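Local coordinates for protein Alpha/beta hydrolase (Streptomyces albidoflavus, PDB 6KSU) that probably closes non-ribosomal peptides into macrolactams by heterochiral coupling, as a cyclase related to penicillin-binding proteins, at residues 269-274 with 290-295; 313-318 with 335-340; 32-37 with 360-365. All coordinates share one frame; numbering follows the deposited sequence.

How the contacts relate
The three contacts sample a beta-lactamase-like domain from the helices on one face of its antiparallel sheet to those on the other. Contacts 1 and 2 lie about 10 Å apart between centres and touch: Ala273 N is 2.9 Å from Pro340 O, a probable hydrogen bond. Contact 3 is about 18 Å from contact 2 between centres, with nearest atoms about 6 Å apart, and about 26 Å between centres from contact 1. Strand 332-339 joins the layers, since Leu336 and Ile338 meet Phe87 of helix 85-98 whereas Asn335 and Arg337 meet Trp359 of helix 355-365. A possible SxxK site (Ser83, Lys86, Tyr174) lies near the side chain of Met313, without contact.

Contact 1 of 3, residues 269-274 with 290-295; sequences RPHLAD and LAMRTC
His271 and Met292 illustrate how a buried histidine can use its rim for two different partners at once. The thioether sulfur meets the imidazole at its edge, with Met292 SD 3.7 Å from His271 CE1. Because SD lies 84° off the ring normal and 4.8 Å from the ring centroid of His271, this is an in-plane Met-aromatic contact and not a stack. The two side chains cross at about a right angle. Met292 bends at its last torsion, which also brings its methyl close, CE standing 4.1 Å from His271 CE1. On the neighbouring ring corner, His271 NE2 is hydrogen-bonded to Glu91 OE2 of helix 85-98, and that bond should limit rotation of the imidazole.

A second, polar link runs to the backbone of the same histidine. Arg293 holds CG anti to its own backbone N and then bends at chi3, carrying the guanidinium across to the 3-10 turn. There Arg293 NH1 gives a hydrogen bond to His271 O at 3.0 Å. The carbonyl oxygen sits at the guanidinium edge, near its plane, but the N-H points poorly at it (125°), making the bond weak.

The contact thus ties the short 3-10 segment that follows helix 261-268 to the last turn of helix 286-293. Both elements also lean on helix 85-98: Met292 packs on Phe87, Ala90 and Met94, and the His271 ring meets Phe87 with the planes inclined at about 40°. Toward the sheet, Arg293 rests on Pro340 just beyond strand 332-339, while backbone hydrogen bonds join Ala273 to Pro340 and Met292 to Leu310.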
ATOM      1  N   ARG A 269      14.076  10.140  -3.132  1.00 22.20           N
ATOM      2  CA  ARG A 269      14.941  11.149  -3.741  1.00 22.26           C
ATOM      3  C   ARG A 269      15.210  10.901  -5.221  1.00 24.33           C
ATOM      4  O   ARG A 269      15.081  11.857  -6.000  1.00 24.91           O
ATOM      5  CB  ARG A 269      16.246  11.271  -2.937  1.00 27.14           C
ATOM      6  CG  ARG A 269      16.037  11.788  -1.499  1.00 21.99           C
ATOM      7  CD  ARG A 269      15.772  13.281  -1.466  1.00 23.15           C
ATOM      8  NE  ARG A 269      16.692  14.024  -2.324  1.00 28.01           N
ATOM      9  CZ  ARG A 269      17.865  14.503  -1.924  1.00 29.58           C
ATOM     10  NH1 ARG A 269      18.257  14.322  -0.669  1.00 26.22           N
ATOM     11  NH2 ARG A 269      18.637  15.172  -2.779  1.00 28.78           N
ATOM     12  N   PRO A 270      15.570   9.692  -5.684  1.00 23.41           N
ATOM     13  CA  PRO A 270      15.781   9.500  -7.135  1.00 28.31           C
ATOM     14  C   PRO A 270      14.546   9.743  -7.995  1.00 25.90           C
ATOM     15  O   PRO A 270      14.679   9.772  -9.225  1.00 27.81           O
ATOM     16  CB  PRO A 270      16.242   8.032  -7.253  1.00 18.64           C
ATOM     17  CG  PRO A 270      16.690   7.660  -5.896  1.00 23.37           C
ATOM     18  CD  PRO A 270      15.857   8.453  -4.936  1.00 22.48           C
ATOM     19  N   HIS A 271      13.359   9.893  -7.411  1.00 24.52           N
ATOM     20  CA  HIS A 271      12.157  10.088  -8.204  1.00 25.76           C
ATOM     21  C   HIS A 271      11.904  11.537  -8.558  1.00 23.53           C
ATOM     22  O   HIS A 271      11.015  11.812  -9.353  1.00 21.65           O
ATOM     23  CB  HIS A 271      10.927   9.531  -7.477  1.00 19.87           C
ATOM     24  CG  HIS A 271      10.979   8.052  -7.292  1.00 16.83           C
ATOM     25  ND1 HIS A 271      10.303   7.175  -8.109  1.00 19.50           N
ATOM     26  CD2 HIS A 271      11.651   7.292  -6.399  1.00 17.85           C
ATOM     27  CE1 HIS A 271      10.566   5.937  -7.736  1.00 22.37           C
ATOM     28  NE2 HIS A 271      11.378   5.980  -6.694  1.00 18.08           N
ATOM     29  N   LEU A 272      12.667  12.465  -8.020  1.00 23.88           N
ATOM     30  CA  LEU A 272      12.298  13.860  -8.164  1.00 24.04           C
ATOM     31  C   LEU A 272      13.059  14.510  -9.300  1.00 24.96           C
ATOM     32  O   LEU A 272      14.094  14.012  -9.759  1.00 22.32           O
ATOM     33  CB  LEU A 272      12.540  14.615  -6.861  1.00 26.49           C
ATOM     34  CG  LEU A 272      12.127  13.863  -5.602  1.00 27.71           C
ATOM     35  CD1 LEU A 272      12.645  14.621  -4.353  1.00 23.87           C
ATOM     36  CD2 LEU A 272      10.628  13.760  -5.557  1.00 23.54           C
ATOM     37  N   ALA A 273      12.500  15.635  -9.755  1.00 23.82           N
ATOM     38  CA  ALA A 273      13.125  16.440 -10.802  1.00 28.69           C
ATOM     39  C   ALA A 273      14.590  16.706 -10.497  1.00 26.18           C
ATOM     40  O   ALA A 273      15.463  16.502 -11.347  1.00 28.82           O
ATOM     41  CB  ALA A 273      12.374  17.765 -10.953  1.00 28.96           C
ATOM     42  N   ASP A 274      14.881  17.160  -9.274  1.00 29.98           N
ATOM     43  CA  ASP A 274      16.229  17.542  -8.872  1.00 29.95           C
ATOM     44  C   ASP A 274      17.111  16.346  -8.502  1.00 31.03           C
ATOM     45  O   ASP A 274      18.073  16.511  -7.742  1.00 42.16           O
ATOM     46  CB  ASP A 274      16.154  18.534  -7.703  1.00 32.23           C
ATOM     47  CG  ASP A 274      15.627  17.893  -6.419  1.00 32.68           C
ATOM     48  OD1 ASP A 274      15.184  16.720  -6.467  1.00 32.81           O
ATOM     49  OD2 ASP A 274      15.657  18.561  -5.358  1.00 31.16           O
ATOM     50  N   LEU A 290      10.648   6.737 -14.034  1.00 28.99           N
ATOM     51  CA  LEU A 290       9.506   7.092 -14.870  1.00 34.02           C
ATOM     52  C   LEU A 290       8.558   5.913 -15.029  1.00 27.00           C
ATOM     53  O   LEU A 290       7.334   6.084 -15.019  1.00 39.58           O
ATOM     54  CB  LEU A 290       9.984   7.592 -16.234  1.00 35.20           C
ATOM     55  CG  LEU A 290       8.862   7.971 -17.205  1.00 41.01           C
ATOM     56  CD1 LEU A 290       8.002   9.106 -16.658  1.00 43.08           C
ATOM     57  CD2 LEU A 290       9.412   8.306 -18.592  1.00 40.17           C
ATOM     58  N   ALA A 291       9.107   4.703 -15.125  1.00 29.75           N
ATOM     59  CA  ALA A 291       8.273   3.506 -15.214  1.00 32.72           C
ATOM     60  C   ALA A 291       7.443   3.282 -13.941  1.00 28.83           C
ATOM     61  O   ALA A 291       6.234   2.994 -14.018  1.00 22.13           O
ATOM     62  CB  ALA A 291       9.163   2.303 -15.503  1.00 23.14           C
ATOM     63  N   MET A 292       8.073   3.406 -12.761  1.00 25.12           N
ATOM     64  CA  MET A 292       7.349   3.268 -11.492  1.00 23.74           C
ATOM     65  C   MET A 292       6.185   4.237 -11.399  1.00 22.73           C
ATOM     66  O   MET A 292       5.146   3.915 -10.804  1.00 23.15           O
ATOM     67  CB  MET A 292       8.304   3.486 -10.319  1.00 23.38           C
ATOM     68  CG  MET A 292       9.340   2.411 -10.266  1.00 22.77           C
ATOM     69  SD  MET A 292      10.272   2.391  -8.751  1.00 24.51           S
ATOM     70  CE  MET A 292       8.930   2.232  -7.548  1.00 20.59           C
ATOM     71  N   ARG A 293       6.354   5.417 -11.992  1.00 22.04           N
ATOM     72  CA  ARG A 293       5.375   6.489 -12.017  1.00 28.26           C
ATOM     73  C   ARG A 293       4.335   6.334 -13.131  1.00 28.19           C
ATOM     74  O   ARG A 293       3.258   6.929 -13.041  1.00 36.60           O
ATOM     75  CB  ARG A 293       6.123   7.811 -12.206  1.00 32.10           C
ATOM     76  CG  ARG A 293       5.337   9.038 -11.928  1.00 33.42           C
ATOM     77  CD  ARG A 293       6.236  10.188 -11.523  1.00 32.34           C
ATOM     78  NE  ARG A 293       7.094  10.768 -12.563  1.00 31.78           N
ATOM     79  CZ  ARG A 293       8.398  11.006 -12.417  1.00 37.66           C
ATOM     80  NH1 ARG A 293       9.031  10.681 -11.296  1.00 36.92           N
ATOM     81  NH2 ARG A 293       9.082  11.556 -13.404  1.00 40.05           N
ATOM     82  N   THR A 294       4.634   5.589 -14.192  1.00 27.61           N
ATOM     83  CA  THR A 294       3.734   5.542 -15.348  1.00 35.55           C
ATOM     84  C   THR A 294       2.594   4.555 -15.089  1.00 35.23           C
ATOM     85  O   THR A 294       2.824   3.351 -14.942  1.00 32.56           O
ATOM     86  CB  THR A 294       4.493   5.170 -16.621  1.00 35.04           C
ATOM     87  OG1 THR A 294       5.547   6.111 -16.823  1.00 34.17           O
ATOM     88  CG2 THR A 294       3.560   5.197 -17.843  1.00 30.96           C
ATOM     89  N   CYS A 295       1.370   5.064 -15.030  1.00 21.28           N
ATOM     90  CA  CYS A 295       0.248   4.225 -14.649  1.00 26.79           C
ATOM     91  C   CYS A 295      -0.161   3.289 -15.788  1.00 31.82           C
ATOM     92  O   CYS A 295       0.028   3.584 -16.973  1.00 30.15           O
ATOM     93  CB  CYS A 295      -0.939   5.083 -14.218  1.00 24.79           C
ATOM     94  SG  CYS A 295      -0.598   6.003 -12.672  1.00 30.17           S
TER

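Contact 2 of 3, residues 313-318 with 335-340; sequences MRHGTG and NLRIHP
A single water is shared by His315 ND1, at 2.7 Å, and Arg337 NE, at 2.8 Å; it accepts from the arginine and lies at the edge of the guanidinium, in its plane. The bridge belongs to the antiparallel sheet of the beta-lactamase-like fold and illustrates how long side chains can join next-but-one strands. Strands 313-315 and 332-339 do not pair with each other, because strand 322-329 runs between them, and it is Met313, His315 and Arg337 that meet across the intervening strand.

Met313 approaches from above the guanidinium. Its CE stands 3.5 Å over the plane of Arg337, displaced toward the rim, and is nearest to Arg337 NH2 at 3.7 Å. CG of Met313 occupies the crowded position between backbone N and carbonyl carbon (chi1 80°), after which the chain runs out extended and delivers the methyl end-on to the arginine. His315 arrives differently: its CE1 is 4.0 Å from Arg337 NH2, and the ring and guanidinium planes are turned 84° apart. His315 NE2 is hydrogen-bonded to Leu304 O, so both ring nitrogens have a partner.

All three side chains are buried, so the charge of Arg337 is probably balanced within the protein, by the salt bridge from NH1 to Asp326 of the middle strand, while Trp322 and Trp359 pack against the arginine. A bend at chi2 turns the Arg337 chain back along its own strand, where NH1 donates to Leu336 O at 2.8 Å, nearly straight at 162°; the oxygen lies in the guanidinium plane, yet the donor stands well above the carbonyl plane of Leu336.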
ATOM      1  N   MET A 313       1.112   4.356  -6.518  1.00 15.58           N
ATOM      2  CA  MET A 313      -0.216   4.780  -6.938  1.00 22.40           C
ATOM      3  C   MET A 313      -0.216   6.282  -7.235  1.00 24.37           C
ATOM      4  O   MET A 313       0.675   7.020  -6.806  1.00 23.87           O
ATOM      5  CB  MET A 313      -1.266   4.462  -5.854  1.00 21.67           C
ATOM      6  CG  MET A 313      -1.308   5.481  -4.692  1.00 22.75           C
ATOM      7  SD  MET A 313      -2.262   4.906  -3.275  1.00 28.14           S
ATOM      8  CE  MET A 313      -1.961   6.184  -2.065  1.00 22.73           C
ATOM      9  N   ARG A 314      -1.256   6.730  -7.946  1.00 23.07           N
ATOM     10  CA  ARG A 314      -1.438   8.127  -8.326  1.00 22.86           C
ATOM     11  C   ARG A 314      -2.740   8.673  -7.746  1.00 27.72           C
ATOM     12  O   ARG A 314      -3.795   8.037  -7.870  1.00 22.88           O
ATOM     13  CB  ARG A 314      -1.453   8.266  -9.853  1.00 24.64           C
ATOM     14  CG  ARG A 314      -1.776   9.657 -10.349  1.00 22.92           C
ATOM     15  CD  ARG A 314      -1.566   9.757 -11.844  1.00 33.29           C
ATOM     16  NE  ARG A 314      -2.512   8.931 -12.594  1.00 30.23           N
ATOM     17  CZ  ARG A 314      -3.764   9.281 -12.852  1.00 35.37           C
ATOM     18  NH1 ARG A 314      -4.237  10.440 -12.405  1.00 37.63           N
ATOM     19  NH2 ARG A 314      -4.551   8.465 -13.542  1.00 33.92           N
ATOM     20  N   HIS A 315      -2.661   9.844  -7.105  1.00 25.54           N
ATOM     21  CA  HIS A 315      -3.821  10.622  -6.692  1.00 26.28           C
ATOM     22  C   HIS A 315      -3.776  11.954  -7.429  1.00 28.51           C
ATOM     23  O   HIS A 315      -2.769  12.670  -7.353  1.00 27.54           O
ATOM     24  CB  HIS A 315      -3.831  10.846  -5.173  1.00 29.46           C
ATOM     25  CG  HIS A 315      -4.176   9.623  -4.379  1.00 28.60           C
ATOM     26  ND1 HIS A 315      -4.239   9.620  -3.001  1.00 29.97           N
ATOM     27  CD2 HIS A 315      -4.461   8.357  -4.769  1.00 24.75           C
ATOM     28  CE1 HIS A 315      -4.550   8.405  -2.579  1.00 25.69           C
ATOM     29  NE2 HIS A 315      -4.697   7.623  -3.632  1.00 27.25           N
ATOM     30  N   GLY A 316      -4.859  12.294  -8.141  1.00 30.95           N
ATOM     31  CA  GLY A 316      -4.856  13.492  -8.971  1.00 32.85           C
ATOM     32  C   GLY A 316      -4.358  13.218 -10.378  1.00 34.32           C
ATOM     33  O   GLY A 316      -3.978  12.096 -10.733  1.00 32.72           O
ATOM     34  N   THR A 317      -4.335  14.269 -11.208  1.00 38.28           N
ATOM     35  CA  THR A 317      -4.158  13.887 -12.611  1.00 33.54           C
ATOM     36  C   THR A 317      -3.019  14.588 -13.344  1.00 45.91           C
ATOM     37  O   THR A 317      -2.314  13.935 -14.130  1.00 50.21           O
ATOM     38  CB  THR A 317      -5.469  14.098 -13.373  1.00 37.29           C
ATOM     39  OG1 THR A 317      -6.401  13.082 -12.986  1.00 49.85           O
ATOM     40  CG2 THR A 317      -5.237  13.988 -14.865  1.00 43.87           C
ATOM     41  N   GLY A 318      -2.806  15.887 -13.132  1.00 36.87           N
ATOM     42  CA  GLY A 318      -1.846  16.515 -14.029  1.00 40.41           C
ATOM     43  C   GLY A 318      -0.658  17.155 -13.354  1.00 43.92           C
ATOM     44  O   GLY A 318       0.303  16.489 -12.947  1.00 41.15           O
ATOM     45  N   ASN A 335       2.540   6.681   5.553  1.00 20.12           N
ATOM     46  CA  ASN A 335       2.123   7.290   4.296  1.00 21.10           C
ATOM     47  C   ASN A 335       3.305   7.983   3.646  1.00 22.46           C
ATOM     48  O   ASN A 335       4.038   8.703   4.315  1.00 20.80           O
ATOM     49  CB  ASN A 335       1.010   8.339   4.466  1.00 24.52           C
ATOM     50  CG  ASN A 335      -0.207   7.794   5.169  1.00 26.86           C
ATOM     51  OD1 ASN A 335      -0.290   7.816   6.405  1.00 25.05           O
ATOM     52  ND2 ASN A 335      -1.162   7.291   4.383  1.00 19.85           N
ATOM     53  N   LEU A 336       3.451   7.784   2.331  1.00 20.19           N
ATOM     54  CA  LEU A 336       4.493   8.390   1.517  1.00 23.25           C
ATOM     55  C   LEU A 336       3.854   9.112   0.341  1.00 23.18           C
ATOM     56  O   LEU A 336       2.899   8.608  -0.266  1.00 22.17           O
ATOM     57  CB  LEU A 336       5.488   7.333   0.998  1.00 22.45           C
ATOM     58  CG  LEU A 336       6.437   7.798  -0.110  1.00 22.25           C
ATOM     59  CD1 LEU A 336       7.369   8.898   0.393  1.00 22.00           C
ATOM     60  CD2 LEU A 336       7.238   6.630  -0.606  1.00 19.65           C
ATOM     61  N   ARG A 337       4.391  10.288   0.005  1.00 20.12           N
ATOM     62  CA  ARG A 337       3.841  11.082  -1.089  1.00 23.04           C
ATOM     63  C   ARG A 337       4.963  11.812  -1.798  1.00 24.83           C
ATOM     64  O   ARG A 337       5.801  12.445  -1.146  1.00 20.97           O
ATOM     65  CB  ARG A 337       2.801  12.098  -0.596  1.00 19.79           C
ATOM     66  CG  ARG A 337       1.543  11.476  -0.049  1.00 23.28           C
ATOM     67  CD  ARG A 337       0.702  10.795  -1.148  1.00 20.47           C
ATOM     68  NE  ARG A 337      -0.601  10.371  -0.644  1.00 20.51           N
ATOM     69  CZ  ARG A 337      -0.814   9.249   0.044  1.00 24.67           C
ATOM     70  NH1 ARG A 337       0.192   8.414   0.288  1.00 22.18           N
ATOM     71  NH2 ARG A 337      -2.039   8.935   0.463  1.00 24.33           N
ATOM     72  N   ILE A 338       4.949  11.753  -3.132  1.00 22.30           N
ATOM     73  CA  ILE A 338       6.020  12.286  -3.974  1.00 22.14           C
ATOM     74  C   ILE A 338       5.401  13.143  -5.067  1.00 25.11           C
ATOM     75  O   ILE A 338       4.454  12.712  -5.735  1.00 24.89           O
ATOM     76  CB  ILE A 338       6.835  11.158  -4.622  1.00 19.84           C
ATOM     77  CG1 ILE A 338       7.397  10.195  -3.575  1.00 17.17           C
ATOM     78  CG2 ILE A 338       7.891  11.723  -5.514  1.00 19.39           C
ATOM     79  CD1 ILE A 338       7.884   8.910  -4.161  1.00 20.20           C
ATOM     80  N   HIS A 339       5.940  14.334  -5.277  1.00 28.77           N
ATOM     81  CA  HIS A 339       5.563  15.146  -6.433  1.00 26.64           C
ATOM     82  C   HIS A 339       6.822  15.377  -7.242  1.00 25.99           C
ATOM     83  O   HIS A 339       7.572  16.324  -6.959  1.00 28.45           O
ATOM     84  CB  HIS A 339       4.937  16.478  -6.039  1.00 28.55           C
ATOM     85  CG  HIS A 339       4.298  17.198  -7.189  1.00 33.51           C
ATOM     86  ND1 HIS A 339       5.027  17.896  -8.131  1.00 33.61           N
ATOM     87  CD2 HIS A 339       3.001  17.320  -7.554  1.00 30.64           C
ATOM     88  CE1 HIS A 339       4.205  18.435  -9.012  1.00 32.31           C
ATOM     89  NE2 HIS A 339       2.969  18.099  -8.685  1.00 32.83           N
ATOM     90  N   PRO A 340       7.089  14.557  -8.261  1.00 26.60           N
ATOM     91  CA  PRO A 340       8.386  14.654  -8.945  1.00 27.83           C
ATOM     92  C   PRO A 340       8.673  16.036  -9.500  1.00 33.09           C
ATOM     93  O   PRO A 340       9.810  16.528  -9.374  1.00 28.72           O
ATOM     94  CB  PRO A 340       8.278  13.605 -10.055  1.00 24.55           C
ATOM     95  CG  PRO A 340       7.211  12.680  -9.574  1.00 29.33           C
ATOM     96  CD  PRO A 340       6.238  13.499  -8.825  1.00 23.41           C
TER
HETATM   97  O   HOH W   1      -3.138  11.438  -1.272  1.00 29.13           O

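Contact 3 of 3, residues 32-37 with 360-365; sequences GALFEE and EALVAR
Leu34 sets one methyl squarely over the flat end of Arg365, a case of an aliphatic branch covering a guanidinium face. CD1 of Leu34 lies 3.3 Å above the guanidinium plane, over its centre, and is 3.4 Å from Arg365 CZ. The other branch turns to the root of the same residue, Leu34 CD2 packing 3.7 Å from Arg365 CB. The leucine therefore touches both ends of the arginine side chain, which curls around it through bends at chi2 and chi3. With its face against the leucine, the guanidinium keeps its N-H groups for polar partners, and Arg365 NH2 forms a salt bridge with Glu368.

Leu362, one helical turn earlier, extends the apolar part of the interface. Its CD1 reaches Leu34 CD2 at 4.3 Å and also comes up to the backbone of the other helix, 4.5 Å from Phe35 CA. The phenyl ring of Phe35 itself heads elsewhere: with CG swung opposite the backbone N (chi1 175°), it descends toward the sheet.

The axes of the two short segments pass 10.6 Å apart and run roughly antiparallel, at 145°. They belong to helices 23-41 and 355-365, far apart in sequence but side by side over one face of the central sheet, as in other serine beta-lactamase-like folds. Leu38, one turn after Leu34, continues the packing against Ala361, Leu362 and Arg365. Beneath the pair, Phe35 rests on Ala47 and Leu49 of strand 46-53 and on Tyr60 and Thr62 of edge strand 56-63.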
ATOM      1  N   GLY A  32       6.022  22.016  11.164  1.00 31.61           N
ATOM      2  CA  GLY A  32       6.280  21.467  12.486  1.00 30.85           C
ATOM      3  C   GLY A  32       5.229  21.865  13.505  1.00 32.24           C
ATOM      4  O   GLY A  32       4.762  21.034  14.291  1.00 30.97           O
ATOM      5  N   ALA A  33       4.841  23.140  13.507  1.00 28.65           N
ATOM      6  CA  ALA A  33       3.804  23.574  14.434  1.00 31.92           C
ATOM      7  C   ALA A  33       2.480  22.899  14.117  1.00 33.26           C
ATOM      8  O   ALA A  33       1.738  22.525  15.033  1.00 36.79           O
ATOM      9  CB  ALA A  33       3.658  25.095  14.392  1.00 31.15           C
ATOM     10  N   LEU A  34       2.187  22.693  12.833  1.00 31.69           N
ATOM     11  CA  LEU A  34       0.970  21.990  12.454  1.00 31.08           C
ATOM     12  C   LEU A  34       1.028  20.536  12.899  1.00 34.28           C
ATOM     13  O   LEU A  34       0.094  20.031  13.538  1.00 29.40           O
ATOM     14  CB  LEU A  34       0.765  22.088  10.947  1.00 33.75           C
ATOM     15  CG  LEU A  34      -0.593  21.570  10.492  1.00 36.94           C
ATOM     16  CD1 LEU A  34      -1.675  22.529  10.979  1.00 37.45           C
ATOM     17  CD2 LEU A  34      -0.637  21.392   8.995  1.00 30.04           C
ATOM     18  N   PHE A  35       2.141  19.861  12.590  1.00 30.79           N
ATOM     19  CA  PHE A  35       2.348  18.466  12.982  1.00 28.60           C
ATOM     20  C   PHE A  35       2.175  18.270  14.485  1.00 29.49           C
ATOM     21  O   PHE A  35       1.517  17.325  14.929  1.00 28.74           O
ATOM     22  CB  PHE A  35       3.749  18.044  12.516  1.00 26.32           C
ATOM     23  CG  PHE A  35       4.175  16.666  12.941  1.00 26.19           C
ATOM     24  CD1 PHE A  35       3.535  15.541  12.467  1.00 23.42           C
ATOM     25  CD2 PHE A  35       5.268  16.502  13.786  1.00 28.24           C
ATOM     26  CE1 PHE A  35       3.988  14.262  12.822  1.00 22.82           C
ATOM     27  CE2 PHE A  35       5.716  15.229  14.162  1.00 25.32           C
ATOM     28  CZ  PHE A  35       5.082  14.117  13.692  1.00 22.51           C
ATOM     29  N   GLU A  36       2.752  19.168  15.286  1.00 35.81           N
ATOM     30  CA  GLU A  36       2.639  19.050  16.739  1.00 38.19           C
ATOM     31  C   GLU A  36       1.194  19.193  17.197  1.00 33.75           C
ATOM     32  O   GLU A  36       0.686  18.364  17.970  1.00 31.09           O
ATOM     33  CB  GLU A  36       3.522  20.094  17.416  1.00 40.99           C
ATOM     34  CG  GLU A  36       4.224  19.561  18.631  1.00 45.55           C
ATOM     35  CD  GLU A  36       5.236  18.505  18.256  1.00 50.46           C
ATOM     36  OE1 GLU A  36       6.367  18.864  17.839  1.00 52.87           O
ATOM     37  OE2 GLU A  36       4.891  17.316  18.378  1.00 53.90           O
ATOM     38  N   GLU A  37       0.507  20.239  16.721  1.00 36.62           N
ATOM     39  CA  GLU A  37      -0.896  20.423  17.090  1.00 35.28           C
ATOM     40  C   GLU A  37      -1.708  19.182  16.750  1.00 34.48           C
ATOM     41  O   GLU A  37      -2.496  18.702  17.575  1.00 30.33           O
ATOM     42  CB  GLU A  37      -1.496  21.650  16.387  1.00 33.81           C
ATOM     43  CG  GLU A  37      -0.833  23.028  16.634  1.00 50.75           C
ATOM     44  CD  GLU A  37      -0.043  23.152  17.950  1.00 56.93           C
ATOM     45  OE1 GLU A  37      -0.642  22.990  19.040  1.00 61.79           O
ATOM     46  OE2 GLU A  37       1.176  23.442  17.890  1.00 50.25           O
ATOM     47  N   GLU A 360      -5.064  12.176   7.462  1.00 28.12           N
ATOM     48  CA  GLU A 360      -6.154  12.910   6.819  1.00 30.88           C
ATOM     49  C   GLU A 360      -6.132  14.386   7.214  1.00 28.54           C
ATOM     50  O   GLU A 360      -6.154  15.272   6.350  1.00 32.14           O
ATOM     51  CB  GLU A 360      -7.488  12.250   7.168  1.00 33.00           C
ATOM     52  CG  GLU A 360      -8.712  12.895   6.550  1.00 40.11           C
ATOM     53  CD  GLU A 360     -10.023  12.231   6.991  1.00 50.78           C
ATOM     54  OE1 GLU A 360      -9.986  11.098   7.529  1.00 51.79           O
ATOM     55  OE2 GLU A 360     -11.090  12.856   6.807  1.00 55.62           O
ATOM     56  N   ALA A 361      -6.042  14.669   8.514  1.00 23.89           N
ATOM     57  CA  ALA A 361      -5.989  16.055   8.972  1.00 28.31           C
ATOM     58  C   ALA A 361      -4.752  16.777   8.446  1.00 30.15           C
ATOM     59  O   ALA A 361      -4.812  17.968   8.121  1.00 32.07           O
ATOM     60  CB  ALA A 361      -6.031  16.093  10.501  1.00 29.30           C
ATOM     61  N   LEU A 362      -3.626  16.068   8.349  1.00 27.90           N
ATOM     62  CA  LEU A 362      -2.427  16.636   7.742  1.00 30.13           C
ATOM     63  C   LEU A 362      -2.664  16.998   6.277  1.00 32.71           C
ATOM     64  O   LEU A 362      -2.226  18.052   5.805  1.00 33.37           O
ATOM     65  CB  LEU A 362      -1.274  15.638   7.878  1.00 30.36           C
ATOM     66  CG  LEU A 362       0.135  16.057   8.312  1.00 35.24           C
ATOM     67  CD1 LEU A 362       0.098  17.184   9.329  1.00 28.55           C
ATOM     68  CD2 LEU A 362       0.807  14.843   8.907  1.00 30.11           C
ATOM     69  N   VAL A 363      -3.382  16.151   5.543  1.00 30.92           N
ATOM     70  CA  VAL A 363      -3.601  16.444   4.129  1.00 33.81           C
ATOM     71  C   VAL A 363      -4.478  17.679   3.970  1.00 32.29           C
ATOM     72  O   VAL A 363      -4.230  18.529   3.107  1.00 34.29           O
ATOM     73  CB  VAL A 363      -4.196  15.219   3.414  1.00 34.71           C
ATOM     74  CG1 VAL A 363      -4.735  15.624   2.076  1.00 34.44           C
ATOM     75  CG2 VAL A 363      -3.141  14.108   3.263  1.00 31.85           C
ATOM     76  N   ALA A 364      -5.489  17.822   4.822  1.00 27.54           N
ATOM     77  CA  ALA A 364      -6.393  18.958   4.714  1.00 30.45           C
ATOM     78  C   ALA A 364      -5.779  20.247   5.229  1.00 32.97           C
ATOM     79  O   ALA A 364      -6.105  21.321   4.717  1.00 37.54           O
ATOM     80  CB  ALA A 364      -7.690  18.678   5.474  1.00 31.15           C
ATOM     81  N   ARG A 365      -4.887  20.182   6.218  1.00 35.02           N
ATOM     82  CA  ARG A 365      -4.362  21.407   6.819  1.00 32.89           C
ATOM     83  C   ARG A 365      -2.992  21.827   6.293  1.00 37.54           C
ATOM     84  O   ARG A 365      -2.693  23.028   6.285  1.00 36.47           O
ATOM     85  CB  ARG A 365      -4.320  21.253   8.340  1.00 33.17           C
ATOM     86  CG  ARG A 365      -5.716  21.020   8.897  1.00 37.29           C
ATOM     87  CD  ARG A 365      -5.968  21.699  10.229  1.00 42.59           C
ATOM     88  NE  ARG A 365      -5.263  22.964  10.343  1.00 42.59           N
ATOM     89  CZ  ARG A 365      -4.916  23.506  11.502  1.00 40.59           C
ATOM     90  NH1 ARG A 365      -5.238  22.894  12.637  1.00 33.86           N
ATOM     91  NH2 ARG A 365      -4.253  24.657  11.520  1.00 41.09           N
TER